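Local atomic coordinates of putative methyltransferase (Emericella variicolor, PDB entry 7DMB), a protein that is a trans-acting methyltransferase of calbistrin biosynthesis that binds S-adenosyl-L-homocysteine and probably transfers methyl groups from S-adenosylmethionine. Residues Q30-Q35 with T43-L48; S184-L189 with F307-E312; E293-V298 with R351-A356; H362-D367 with Y374-L379. All coordinates share one frame; numbering follows the deposited sequence.

Contact 1 of 4, residues Q30-Q35 with T43-L48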
loop_
_atom_site.group_PDB
_atom_site.type_symbol
_atom_site.label_atom_id
_atom_site.label_comp_id
_atom_site.label_asym_id
_atom_site.label_seq_id
_atom_site.Cartn_x
_atom_site.Cartn_y
_atom_site.Cartn_z
ATOM N N GLN A 30 16.862 -13.117 -3.349
ATOM C CA GLN A 30 17.758 -12.256 -2.597
ATOM C C GLN A 30 18.706 -11.441 -3.475
ATOM O O GLN A 30 19.569 -10.747 -2.936
ATOM C CB GLN A 30 18.555 -13.094 -1.596
ATOM C CG GLN A 30 17.710 -13.658 -0.467
ATOM C CD GLN A 30 17.000 -12.568 0.315
ATOM O OE1 GLN A 30 15.779 -12.418 0.227
ATOM N NE2 GLN A 30 17.768 -11.782 1.064
ATOM N N THR A 31 18.581 -11.505 -4.806
ATOM C CA THR A 31 19.461 -10.739 -5.684
ATOM C C THR A 31 18.686 -10.136 -6.852
ATOM O O THR A 31 17.663 -10.671 -7.289
ATOM C CB THR A 31 20.613 -11.582 -6.264
ATOM O OG1 THR A 31 20.106 -12.411 -7.321
ATOM C CG2 THR A 31 21.285 -12.443 -5.197
ATOM N N VAL A 32 19.209 -9.026 -7.374
ATOM C CA VAL A 32 18.640 -8.337 -8.531
ATOM C C VAL A 32 19.645 -8.413 -9.670
ATOM O O VAL A 32 20.803 -8.013 -9.501
ATOM C CB VAL A 32 18.313 -6.870 -8.209
ATOM C CG1 VAL A 32 18.001 -6.094 -9.490
ATOM C CG2 VAL A 32 17.177 -6.760 -7.203
ATOM N N ASP A 33 19.205 -8.913 -10.829
ATOM C CA ASP A 33 20.037 -8.966 -12.040
ATOM C C ASP A 33 19.230 -8.419 -13.219
ATOM O O ASP A 33 18.486 -9.155 -13.878
ATOM C CB ASP A 33 20.535 -10.383 -12.311
ATOM C CG ASP A 33 21.695 -10.407 -13.297
ATOM O OD1 ASP A 33 22.044 -9.334 -13.820
ATOM O OD2 ASP A 33 22.259 -11.489 -13.546
ATOM N N LEU A 34 19.384 -7.119 -13.484
ATOM C CA LEU A 34 18.525 -6.449 -14.457
ATOM C C LEU A 34 18.725 -6.974 -15.876
ATOM O O LEU A 34 17.763 -7.025 -16.651
ATOM C CB LEU A 34 18.764 -4.943 -14.406
ATOM C CG LEU A 34 18.440 -4.297 -13.058
ATOM C CD1 LEU A 34 18.858 -2.850 -13.065
ATOM C CD2 LEU A 34 16.943 -4.420 -12.757
ATOM N N GLN A 35 19.951 -7.362 -16.235
ATOM C CA GLN A 35 20.248 -7.947 -17.551
ATOM C C GLN A 35 19.815 -7.034 -18.707
ATOM O O GLN A 35 19.277 -7.492 -19.715
ATOM C CB GLN A 35 19.615 -9.339 -17.677
ATOM C CG GLN A 35 20.261 -10.403 -16.778
ATOM C CD GLN A 35 19.457 -11.688 -16.717
ATOM O OE1 GLN A 35 18.666 -11.982 -17.611
ATOM N NE2 GLN A 35 19.654 -12.463 -15.651
ATOM N N THR A 43 23.054 -8.146 -7.882
ATOM C CA THR A 43 23.284 -7.340 -6.704
ATOM C C THR A 43 22.393 -7.855 -5.581
ATOM O O THR A 43 21.221 -8.165 -5.829
ATOM C CB THR A 43 22.985 -5.851 -7.000
ATOM O OG1 THR A 43 23.777 -5.421 -8.120
ATOM C CG2 THR A 43 23.303 -4.968 -5.795
ATOM N N PRO A 44 22.905 -8.004 -4.360
ATOM C CA PRO A 44 22.042 -8.439 -3.249
ATOM C C PRO A 44 20.874 -7.483 -3.051
ATOM O O PRO A 44 21.042 -6.261 -3.028
ATOM C CB PRO A 44 22.982 -8.432 -2.039
ATOM C CG PRO A 44 24.365 -8.475 -2.614
ATOM C CD PRO A 44 24.294 -7.758 -3.934
ATOM N N VAL A 45 19.676 -8.050 -2.912
ATOM C CA VAL A 45 18.492 -7.210 -2.780
ATOM C C VAL A 45 18.604 -6.299 -1.566
ATOM O O VAL A 45 18.073 -5.176 -1.569
ATOM C CB VAL A 45 17.223 -8.089 -2.740
ATOM C CG1 VAL A 45 17.136 -8.904 -1.423
ATOM C CG2 VAL A 45 15.976 -7.236 -2.982
ATOM N N SER A 46 19.340 -6.736 -0.535
ATOM C CA SER A 46 19.466 -5.958 0.694
ATOM C C SER A 46 20.108 -4.596 0.461
ATOM O O SER A 46 19.922 -3.684 1.279
ATOM C CB SER A 46 20.269 -6.749 1.730
ATOM O OG SER A 46 21.593 -7.002 1.269
ATOM N N GLN A 47 20.853 -4.433 -0.626
ATOM C CA GLN A 47 21.397 -3.129 -0.968
ATOM C C GLN A 47 20.417 -2.268 -1.757
ATOM O O GLN A 47 20.679 -1.074 -1.940
ATOM C CB GLN A 47 22.697 -3.283 -1.771
ATOM C CG GLN A 47 23.955 -3.136 -0.931
ATOM C CD GLN A 47 24.201 -4.355 -0.072
ATOM O OE1 GLN A 47 24.260 -4.267 1.162
ATOM N NE2 GLN A 47 24.331 -5.513 -0.720
ATOM N N LEU A 48 19.304 -2.833 -2.215
ATOM C CA LEU A 48 18.424 -2.153 -3.159
ATOM C C LEU A 48 17.016 -1.915 -2.634
ATOM O O LEU A 48 16.428 -0.874 -2.939
ATOM C CB LEU A 48 18.359 -2.958 -4.462
ATOM C CG LEU A 48 19.726 -3.185 -5.107
ATOM C CD1 LEU A 48 19.609 -4.172 -6.253
ATOM C CD2 LEU A 48 20.310 -1.850 -5.583
HETATM O O HOH W 1 20.448 -9.491 -0.066
#
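The side chains of V32 and L48 cross at a slant, with the single methyl CD1 of L48 lodged against the branch point of the valine: V32 CB lies 3.6 Å from L48 CD1, and V32 CG2 is almost as near. V32 CG2 also faces V45 CG2, at the looser distance of 4.4 Å. The other methyl of V45 turns to the chain of Q30. With chi1 at 69°, V45 CG1 sits between its own backbone N and carbonyl carbon, which brings it to 3.4 Å from Q30 O and close to Q30 CA. Beneath these side chains runs a very short antiparallel hairpin, strand 31-32 against strand 43-44. V32 and T43 form the hydrogen-bonded pair, V32 N giving to T43 O at 2.7 Å and T43 N to V32 O at 2.8 Å, and their side chains share one face. At T31 and P44, the non-hydrogen-bonded pair, the side chains diverge. Q30 O takes V45 N at 2.7 Å, in a nearly straight bond that arrives from above the carbonyl plane, and a water donates to the same oxygen while accepting from S46 N. The pairing thus rests on backbone hydrogen bonds, while V32 and, just after the second strand, V45 and L48 form a buried apolar patch.

Contact 2 of 4, residues S184-L189 with F307-E312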
loop_
_atom_site.group_PDB
_atom_site.type_symbol
_atom_site.label_atom_id
_atom_site.label_comp_id
_atom_site.label_asym_id
_atom_site.label_seq_id
_atom_site.Cartn_x
_atom_site.Cartn_y
_atom_site.Cartn_z
ATOM N N SER A 184 10.074 1.799 3.639
ATOM C CA SER A 184 10.828 1.072 2.624
ATOM C C SER A 184 11.834 1.996 1.960
ATOM O O SER A 184 11.494 3.129 1.579
ATOM C CB SER A 184 9.909 0.494 1.540
ATOM O OG SER A 184 8.891 -0.343 2.065
ATOM N N GLU A 185 13.061 1.520 1.826
ATOM C CA GLU A 185 14.083 2.202 1.036
ATOM C C GLU A 185 14.125 1.548 -0.345
ATOM O O GLU A 185 14.615 0.420 -0.487
ATOM C CB GLU A 185 15.442 2.130 1.729
ATOM C CG GLU A 185 16.505 3.005 1.078
ATOM C CD GLU A 185 16.026 4.426 0.871
ATOM O OE1 GLU A 185 16.043 5.189 1.850
ATOM O OE2 GLU A 185 15.623 4.778 -0.261
ATOM N N VAL A 186 13.578 2.232 -1.355
ATOM C CA VAL A 186 13.525 1.698 -2.715
ATOM C C VAL A 186 14.348 2.513 -3.704
ATOM O O VAL A 186 14.433 2.133 -4.875
ATOM C CB VAL A 186 12.073 1.550 -3.239
ATOM C CG1 VAL A 186 11.166 0.880 -2.227
ATOM C CG2 VAL A 186 11.493 2.892 -3.666
ATOM N N ARG A 187 14.958 3.614 -3.276
ATOM C CA ARG A 187 15.691 4.502 -4.182
ATOM C C ARG A 187 16.963 3.877 -4.768
ATOM O O ARG A 187 17.313 4.182 -5.918
ATOM C CB ARG A 187 16.031 5.817 -3.465
ATOM C CG ARG A 187 14.798 6.604 -3.030
ATOM C CD ARG A 187 15.146 7.816 -2.178
ATOM N NE ARG A 187 15.617 7.428 -0.853
ATOM C CZ ARG A 187 16.176 8.263 0.012
ATOM N NH1 ARG A 187 16.330 9.542 -0.314
ATOM N NH2 ARG A 187 16.589 7.820 1.197
ATOM N N PRO A 188 17.708 3.042 -4.024
ATOM C CA PRO A 188 18.845 2.360 -4.670
ATOM C C PRO A 188 18.426 1.457 -5.818
ATOM O O PRO A 188 19.146 1.396 -6.823
ATOM C CB PRO A 188 19.489 1.568 -3.525
ATOM C CG PRO A 188 19.090 2.307 -2.291
ATOM C CD PRO A 188 17.724 2.849 -2.563
ATOM N N LEU A 189 17.291 0.754 -5.712
ATOM C CA LEU A 189 16.823 -0.041 -6.848
ATOM C C LEU A 189 16.486 0.850 -8.036
ATOM O O LEU A 189 16.869 0.561 -9.178
ATOM C CB LEU A 189 15.597 -0.869 -6.478
ATOM C CG LEU A 189 15.027 -1.598 -7.703
ATOM C CD1 LEU A 189 16.056 -2.585 -8.226
ATOM C CD2 LEU A 189 13.692 -2.314 -7.431
ATOM N N PHE A 307 10.337 -4.974 -16.251
ATOM C CA PHE A 307 10.156 -5.365 -14.859
ATOM C C PHE A 307 8.904 -4.725 -14.285
ATOM O O PHE A 307 8.588 -3.563 -14.577
ATOM C CB PHE A 307 11.351 -4.941 -13.972
ATOM C CG PHE A 307 12.532 -5.875 -14.032
ATOM C CD1 PHE A 307 12.642 -6.948 -13.154
ATOM C CD2 PHE A 307 13.546 -5.672 -14.961
ATOM C CE1 PHE A 307 13.733 -7.790 -13.203
ATOM C CE2 PHE A 307 14.631 -6.523 -15.019
ATOM C CZ PHE A 307 14.734 -7.570 -14.143
ATOM N N LEU A 308 8.207 -5.491 -13.452
ATOM C CA LEU A 308 7.206 -4.955 -12.539
ATOM C C LEU A 308 7.846 -4.794 -11.165
ATOM O O LEU A 308 8.405 -5.754 -10.621
ATOM C CB LEU A 308 5.990 -5.878 -12.455
ATOM C CG LEU A 308 5.072 -5.615 -11.254
ATOM C CD1 LEU A 308 4.439 -4.221 -11.325
ATOM C CD2 LEU A 308 4.025 -6.699 -11.179
ATOM N N PHE A 309 7.789 -3.587 -10.614
ATOM C CA PHE A 309 8.120 -3.380 -9.213
ATOM C C PHE A 309 6.817 -3.138 -8.472
ATOM O O PHE A 309 6.117 -2.149 -8.733
ATOM C CB PHE A 309 9.102 -2.228 -8.998
ATOM C CG PHE A 309 9.257 -1.853 -7.557
ATOM C CD1 PHE A 309 9.907 -2.696 -6.676
ATOM C CD2 PHE A 309 8.695 -0.693 -7.066
ATOM C CE1 PHE A 309 10.017 -2.371 -5.336
ATOM C CE2 PHE A 309 8.818 -0.363 -5.742
ATOM C CZ PHE A 309 9.469 -1.213 -4.873
ATOM N N ASN A 310 6.491 -4.050 -7.564
ATOM C CA ASN A 310 5.171 -4.128 -6.941
ATOM C C ASN A 310 5.335 -4.060 -5.423
ATOM O O ASN A 310 5.882 -4.979 -4.803
ATOM C CB ASN A 310 4.462 -5.412 -7.381
ATOM C CG ASN A 310 3.005 -5.480 -6.938
ATOM O OD1 ASN A 310 2.324 -4.466 -6.789
ATOM N ND2 ASN A 310 2.522 -6.696 -6.740
ATOM N N GLN A 311 4.892 -2.960 -4.830
ATOM C CA GLN A 311 4.924 -2.779 -3.384
ATOM C C GLN A 311 3.540 -3.114 -2.844
ATOM O O GLN A 311 2.557 -2.464 -3.223
ATOM C CB GLN A 311 5.315 -1.340 -3.044
ATOM C CG GLN A 311 5.681 -1.064 -1.583
ATOM C CD GLN A 311 6.126 0.374 -1.382
ATOM O OE1 GLN A 311 5.350 1.317 -1.592
ATOM N NE2 GLN A 311 7.387 0.555 -0.996
ATOM N N GLU A 312 3.454 -4.115 -1.963
ATOM C CA GLU A 312 2.141 -4.646 -1.599
ATOM C C GLU A 312 2.072 -5.091 -0.142
ATOM O O GLU A 312 2.888 -5.890 0.322
ATOM C CB GLU A 312 1.764 -5.814 -2.517
ATOM C CG GLU A 312 1.026 -5.399 -3.796
ATOM C CD GLU A 312 -0.412 -4.967 -3.519
ATOM O OE1 GLU A 312 -0.949 -5.320 -2.429
ATOM O OE2 GLU A 312 -1.016 -4.303 -4.392
#
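F309 reaches out from its strand to meet two aliphatic side chains at different points of its ring. V186 CG1 approaches F309 CZ to 3.8 Å, and L189 CD2 lies 3.9 Å from F309 CD1; both methyls come in obliquely. The phenylalanine CG is anti to the backbone N (chi1 170°), an extension that carries the ring across to the start of helix 187-196. Two residues along, Q311 points the same way, its chain extended beyond CG, and Q311 NE2 comes within 3.5 Å of S184 OG and 4.0 Å of V186 CG1, approaches without a hydrogen bond. The strand carrying F309 and Q311, 306-313, belongs to the mixed seven-stranded sheet of a class I methyltransferase fold, with strand order 3-2-1-4-5-7-6, and the short strand-turn-helix of 184-189 packs over one face of that sheet. The buried amide of Q311 is held from both ends: NE2 donates to N377 OD1, and OE1 pairs with S282 OG. S184 OG is bonded in turn to N377 ND2, which makes N377 the polar bridge between serine and glutamine. The Q311 side chain is about 7 Å from the bound S-adenosyl-L-homocysteine, near it without touching. Behind V186, E185 fixes the turn into the helix. A side-on salt bridge joins R187 NE to E185 OE2 at 2.7 Å and R187 NH2 to E185 OE1 at 2.8 Å, while R187 N adds a capping bond to E185 OE2 at 3.3 Å through the anti lone pair.

Contact 3 of 4, residues E293-V298 with R351-A356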
loop_
_atom_site.group_PDB
_atom_site.type_symbol
_atom_site.label_atom_id
_atom_site.label_comp_id
_atom_site.label_asym_id
_atom_site.label_seq_id
_atom_site.Cartn_x
_atom_site.Cartn_y
_atom_site.Cartn_z
ATOM N N GLU A 293 -5.309 -11.664 -14.320
ATOM C CA GLU A 293 -5.652 -10.791 -15.440
ATOM C C GLU A 293 -4.982 -9.433 -15.292
ATOM O O GLU A 293 -4.501 -8.851 -16.276
ATOM C CB GLU A 293 -7.168 -10.639 -15.535
ATOM C CG GLU A 293 -7.833 -11.628 -16.486
ATOM C CD GLU A 293 -9.342 -11.463 -16.511
ATOM O OE1 GLU A 293 -9.802 -10.303 -16.443
ATOM O OE2 GLU A 293 -10.067 -12.482 -16.598
ATOM N N THR A 294 -4.915 -8.934 -14.058
ATOM C CA THR A 294 -4.207 -7.692 -13.769
ATOM C C THR A 294 -2.732 -7.801 -14.114
ATOM O O THR A 294 -2.155 -6.900 -14.740
ATOM C CB THR A 294 -4.367 -7.341 -12.299
ATOM O OG1 THR A 294 -5.680 -6.819 -12.099
ATOM C CG2 THR A 294 -3.297 -6.319 -11.860
ATOM N N LEU A 295 -2.091 -8.891 -13.691
ATOM C CA LEU A 295 -0.677 -9.038 -13.999
ATOM C C LEU A 295 -0.437 -9.249 -15.503
ATOM O O LEU A 295 0.555 -8.744 -16.041
ATOM C CB LEU A 295 -0.087 -10.165 -13.136
ATOM C CG LEU A 295 -0.001 -9.846 -11.628
ATOM C CD1 LEU A 295 0.129 -11.080 -10.747
ATOM C CD2 LEU A 295 1.144 -8.889 -11.318
ATOM N N LYS A 296 -1.345 -9.938 -16.210
ATOM C CA LYS A 296 -1.219 -10.042 -17.667
ATOM C C LYS A 296 -1.342 -8.680 -18.338
ATOM O O LYS A 296 -0.716 -8.436 -19.383
ATOM C CB LYS A 296 -2.274 -10.990 -18.247
ATOM C CG LYS A 296 -2.117 -12.470 -17.863
ATOM C CD LYS A 296 -3.272 -13.333 -18.419
ATOM C CE LYS A 296 -3.039 -14.818 -18.147
ATOM N NZ LYS A 296 -3.986 -15.697 -18.881
ATOM N N ASN A 297 -2.145 -7.783 -17.767
ATOM C CA ASN A 297 -2.242 -6.441 -18.331
ATOM C C ASN A 297 -0.985 -5.632 -18.041
ATOM O O ASN A 297 -0.555 -4.838 -18.889
ATOM C CB ASN A 297 -3.491 -5.732 -17.809
ATOM C CG ASN A 297 -4.775 -6.306 -18.398
ATOM O OD1 ASN A 297 -4.777 -6.866 -19.505
ATOM N ND2 ASN A 297 -5.873 -6.187 -17.655
ATOM N N VAL A 298 -0.355 -5.848 -16.878
ATOM C CA VAL A 298 0.945 -5.224 -16.631
ATOM C C VAL A 298 1.983 -5.739 -17.628
ATOM O O VAL A 298 2.804 -4.971 -18.140
ATOM C CB VAL A 298 1.393 -5.458 -15.178
ATOM C CG1 VAL A 298 2.830 -4.991 -14.991
ATOM C CG2 VAL A 298 0.481 -4.727 -14.207
ATOM N N ARG A 351 3.343 -17.168 -7.168
ATOM C CA ARG A 351 2.421 -18.072 -7.857
ATOM C C ARG A 351 1.698 -17.373 -9.000
ATOM O O ARG A 351 1.628 -17.884 -10.123
ATOM C CB ARG A 351 1.386 -18.620 -6.866
ATOM C CG ARG A 351 1.865 -19.734 -5.945
ATOM C CD ARG A 351 0.661 -20.440 -5.356
ATOM N NE ARG A 351 -0.197 -20.992 -6.410
ATOM C CZ ARG A 351 -1.467 -21.363 -6.249
ATOM N NH1 ARG A 351 -2.058 -21.239 -5.065
ATOM N NH2 ARG A 351 -2.147 -21.868 -7.276
ATOM N N ARG A 352 1.130 -16.205 -8.725
ATOM C CA ARG A 352 0.268 -15.606 -9.725
ATOM C C ARG A 352 1.065 -14.887 -10.800
ATOM O O ARG A 352 0.595 -14.781 -11.938
ATOM C CB ARG A 352 -0.729 -14.681 -9.046
ATOM C CG ARG A 352 -1.830 -15.480 -8.384
ATOM C CD ARG A 352 -2.682 -14.617 -7.552
ATOM N NE ARG A 352 -3.319 -15.348 -6.467
ATOM C CZ ARG A 352 -4.627 -15.390 -6.299
ATOM N NH1 ARG A 352 -5.418 -14.769 -7.169
ATOM N NH2 ARG A 352 -5.142 -16.042 -5.273
ATOM N N LEU A 353 2.268 -14.416 -10.462
ATOM C CA LEU A 353 3.164 -13.880 -11.475
ATOM C C LEU A 353 3.490 -14.943 -12.518
ATOM O O LEU A 353 3.467 -14.668 -13.723
ATOM C CB LEU A 353 4.432 -13.336 -10.807
ATOM C CG LEU A 353 4.324 -11.948 -10.155
ATOM C CD1 LEU A 353 5.383 -11.766 -9.109
ATOM C CD2 LEU A 353 4.391 -10.807 -11.191
ATOM N N LYS A 354 3.748 -16.179 -12.077
ATOM C CA LYS A 354 4.050 -17.257 -13.019
ATOM C C LYS A 354 2.864 -17.545 -13.940
ATOM O O LYS A 354 3.046 -17.805 -15.136
ATOM C CB LYS A 354 4.463 -18.519 -12.259
ATOM C CG LYS A 354 5.834 -18.410 -11.615
ATOM C CD LYS A 354 6.143 -19.581 -10.669
ATOM C CE LYS A 354 7.658 -19.731 -10.484
ATOM N NZ LYS A 354 8.024 -20.444 -9.212
ATOM N N GLN A 355 1.642 -17.481 -13.403
ATOM C CA GLN A 355 0.441 -17.667 -14.208
ATOM C C GLN A 355 0.223 -16.544 -15.207
ATOM O O GLN A 355 -0.567 -16.714 -16.139
ATOM C CB GLN A 355 -0.803 -17.768 -13.314
ATOM C CG GLN A 355 -0.956 -19.097 -12.599
ATOM C CD GLN A 355 -1.566 -18.960 -11.217
ATOM O OE1 GLN A 355 -2.647 -18.403 -11.057
ATOM N NE2 GLN A 355 -0.867 -19.470 -10.208
ATOM N N ALA A 356 0.879 -15.398 -15.033
ATOM C CA ALA A 356 0.639 -14.235 -15.880
ATOM C C ALA A 356 1.750 -13.971 -16.885
ATOM O O ALA A 356 1.723 -12.938 -17.559
ATOM C CB ALA A 356 0.439 -12.988 -15.014
#
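L295 carries most of the apolar contact, touching three residues of the facing helix end with different atoms. Its CB presses on A356 CB at 3.4 Å, closer than usual for two carbons, where the alanine points toward helix 291-301. L295 CG is anti to its carbonyl carbon (chi1 -69°), from where the two methyls reach L353 and R352. L295 CD2 meets L353 CD2 at 3.8 Å, the two leucine side chains crossing at about a right angle; although L353 leaves its backbone heading away, its end returns to this contact. The remaining methyl, L295 CD1, rests near the backbone of R352, 3.9 Å from R352 O.

At the exposed border the contact is made by the aliphatic part of a lysine, with K296 CG 3.9 Å from A356 CB and K296 CE 3.7 Å from Q355 O. No hydrogen bond joins the two segments, and the polar end of R352 turns elsewhere, to salt bridges with E348 and D336.

The short helical segments cross at -58°, their axes approaching to 9.0 Å. F358 and L308 continue the apolar cluster around L295 and L353. Two helices thus pack against each other and on the same side of the central sheet, an arrangement characteristic of the layered alpha/beta fold of class I methyltransferases.

Contact 4 of 4, residues H362-D367 with Y374-L379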
loop_
_atom_site.group_PDB
_atom_site.type_symbol
_atom_site.label_atom_id
_atom_site.label_comp_id
_atom_site.label_asym_id
_atom_site.label_seq_id
_atom_site.Cartn_x
_atom_site.Cartn_y
_atom_site.Cartn_z
ATOM N N HIS A 362 11.422 -12.052 -8.741
ATOM C CA HIS A 362 12.848 -11.906 -8.997
ATOM C C HIS A 362 13.594 -11.603 -7.705
ATOM O O HIS A 362 14.519 -12.324 -7.329
ATOM C CB HIS A 362 13.065 -10.800 -10.047
ATOM C CG HIS A 362 14.479 -10.643 -10.502
ATOM N ND1 HIS A 362 15.025 -11.409 -11.511
ATOM C CD2 HIS A 362 15.445 -9.777 -10.121
ATOM C CE1 HIS A 362 16.275 -11.029 -11.721
ATOM N NE2 HIS A 362 16.556 -10.045 -10.885
ATOM N N ALA A 363 13.187 -10.548 -7.002
ATOM C CA ALA A 363 13.764 -10.170 -5.721
ATOM C C ALA A 363 12.650 -9.660 -4.814
ATOM O O ALA A 363 11.627 -9.157 -5.290
ATOM C CB ALA A 363 14.847 -9.095 -5.882
ATOM N N VAL A 364 12.826 -9.833 -3.503
ATOM C CA VAL A 364 11.868 -9.324 -2.520
ATOM C C VAL A 364 12.635 -8.770 -1.331
ATOM O O VAL A 364 13.552 -9.417 -0.814
ATOM C CB VAL A 364 10.855 -10.378 -2.031
ATOM C CG1 VAL A 364 9.767 -9.689 -1.230
ATOM C CG2 VAL A 364 10.232 -11.098 -3.168
ATOM N N GLY A 365 12.255 -7.573 -0.900
ATOM C CA GLY A 365 12.721 -7.018 0.353
ATOM C C GLY A 365 11.560 -6.499 1.181
ATOM O O GLY A 365 10.695 -5.775 0.674
ATOM N N LEU A 366 11.525 -6.850 2.456
ATOM C CA LEU A 366 10.443 -6.409 3.314
ATOM C C LEU A 366 10.803 -5.071 3.955
ATOM O O LEU A 366 11.973 -4.716 4.091
ATOM C CB LEU A 366 10.139 -7.462 4.385
ATOM C CG LEU A 366 9.866 -8.890 3.894
ATOM C CD1 LEU A 366 9.560 -9.819 5.064
ATOM C CD2 LEU A 366 8.739 -8.951 2.852
ATOM N N ASP A 367 9.780 -4.320 4.333
ATOM C CA ASP A 367 9.991 -3.022 4.956
ATOM C C ASP A 367 10.287 -3.120 6.458
ATOM O O ASP A 367 10.317 -2.092 7.145
ATOM C CB ASP A 367 8.780 -2.124 4.689
ATOM C CG ASP A 367 7.528 -2.541 5.461
ATOM O OD1 ASP A 367 7.533 -3.556 6.218
ATOM O OD2 ASP A 367 6.515 -1.819 5.294
ATOM N N TYR A 374 4.988 -4.472 7.032
ATOM C CA TYR A 374 3.760 -4.063 6.359
ATOM C C TYR A 374 3.802 -4.345 4.861
ATOM O O TYR A 374 3.001 -5.153 4.373
ATOM C CB TYR A 374 3.457 -2.581 6.660
ATOM C CG TYR A 374 2.569 -2.443 7.893
ATOM C CD1 TYR A 374 1.177 -2.415 7.776
ATOM C CD2 TYR A 374 3.119 -2.391 9.179
ATOM C CE1 TYR A 374 0.356 -2.303 8.901
ATOM C CE2 TYR A 374 2.300 -2.295 10.314
ATOM C CZ TYR A 374 0.921 -2.249 10.166
ATOM O OH TYR A 374 0.100 -2.146 11.270
ATOM N N ASN A 375 4.757 -3.757 4.133
ATOM C CA ASN A 375 4.885 -3.902 2.686
ATOM C C ASN A 375 5.954 -4.931 2.308
ATOM O O ASN A 375 7.064 -4.924 2.855
ATOM C CB ASN A 375 5.265 -2.564 2.052
ATOM C CG ASN A 375 4.077 -1.710 1.703
ATOM O OD1 ASN A 375 3.061 -2.201 1.241
ATOM N ND2 ASN A 375 4.218 -0.404 1.882
ATOM N N ALA A 376 5.638 -5.779 1.328
ATOM C CA ALA A 376 6.659 -6.501 0.569
ATOM C C ALA A 376 6.988 -5.732 -0.718
ATOM O O ALA A 376 6.089 -5.404 -1.499
ATOM C CB ALA A 376 6.197 -7.923 0.238
ATOM N N ASN A 377 8.276 -5.441 -0.926
ATOM C CA ASN A 377 8.767 -4.761 -2.134
ATOM C C ASN A 377 9.244 -5.835 -3.103
ATOM O O ASN A 377 10.320 -6.412 -2.912
ATOM C CB ASN A 377 9.902 -3.784 -1.815
ATOM C CG ASN A 377 9.469 -2.650 -0.878
ATOM O OD1 ASN A 377 8.812 -1.685 -1.296
ATOM N ND2 ASN A 377 9.825 -2.775 0.404
ATOM N N MET A 378 8.450 -6.097 -4.144
ATOM C CA MET A 378 8.661 -7.233 -5.040
ATOM C C MET A 378 9.069 -6.759 -6.432
ATOM O O MET A 378 8.430 -5.867 -7.007
ATOM C CB MET A 378 7.397 -8.085 -5.140
ATOM C CG MET A 378 6.991 -8.745 -3.839
ATOM S SD MET A 378 5.329 -9.437 -3.890
ATOM C CE MET A 378 4.339 -7.985 -3.559
ATOM N N LEU A 379 10.109 -7.373 -6.981
ATOM C CA LEU A 379 10.518 -7.138 -8.363
ATOM C C LEU A 379 10.303 -8.423 -9.155
ATOM O O LEU A 379 10.685 -9.509 -8.710
ATOM C CB LEU A 379 11.979 -6.677 -8.432
ATOM C CG LEU A 379 12.487 -6.142 -9.776
ATOM C CD1 LEU A 379 11.672 -4.939 -10.269
ATOM C CD2 LEU A 379 13.966 -5.766 -9.676
HETATM O O HOH W 2 6.806 0.122 3.469
#
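With chi1 at 71°, D367 folds its carboxylate back between its own backbone N and carbonyl carbon, toward the start of the partner strand, where two successive amides meet it. Y374 N gives to the syn lone pair of D367 OD1 at 2.8 Å, whereas N375 N reaches D367 OD2 at 2.9 Å from well above the carboxylate plane. A water donates to that second oxygen and accepts from N375 ND2, while N375 OD1 accepts from N283 ND2. N377, whose CG is anti to its carbonyl carbon (chi1 -62°), turns its amide back over the neighbouring strand, and N377 ND2 donates to G365 O at 3.1 Å. The backbone N377 N approaches the same oxygen from the opposite face of the carbonyl plane, at 2.9 Å. The other end of the N377 amide, OD1, accepts from Q311 NE2.

These groups sit on an antiparallel hairpin, strand 358-366 at the edge of the central sheet and strand 375-382 next inside it. A363 with L379 and G365 with N377 are hydrogen-bonded pairs. At the far end H362 and A363 both face L379 in a classic beta bulge, H362 N at 2.6 Å and A363 N at 3.2 Å sharing L379 O. On the face bearing V364, L366, A376 and M378, V364 CG1 lies beside M378 CG at 3.9 Å, the two side chains pointing the same way, and L366 CD2 touches A376 CB at 3.8 Å. Two backbone amides and a water would be expected to stabilise the negative charge of buried D367 and to hold its carboxylate in place at the turn end of the hairpin.

From the N terminus, contact 1 closes first, a local hairpin with seven residues between its segments. Contact 2 then opens at 184-189 and spans 117 residues to strand 306-313. Contact 3 crosses it: 293-298 falls inside that span, while 351-356 lies beyond it. Contact 4, another short hairpin, follows both in series. Contacts 2 and 4 share the central sheet, where strands 306-313 and 375-382 are neighbours. Contact 1 packs against both, with D33 N hydrogen-bonded to H362 NE2 and L48 packed on L189. L308 touches L295 and L353, which ties contact 3 to the sheet through strand 306-313.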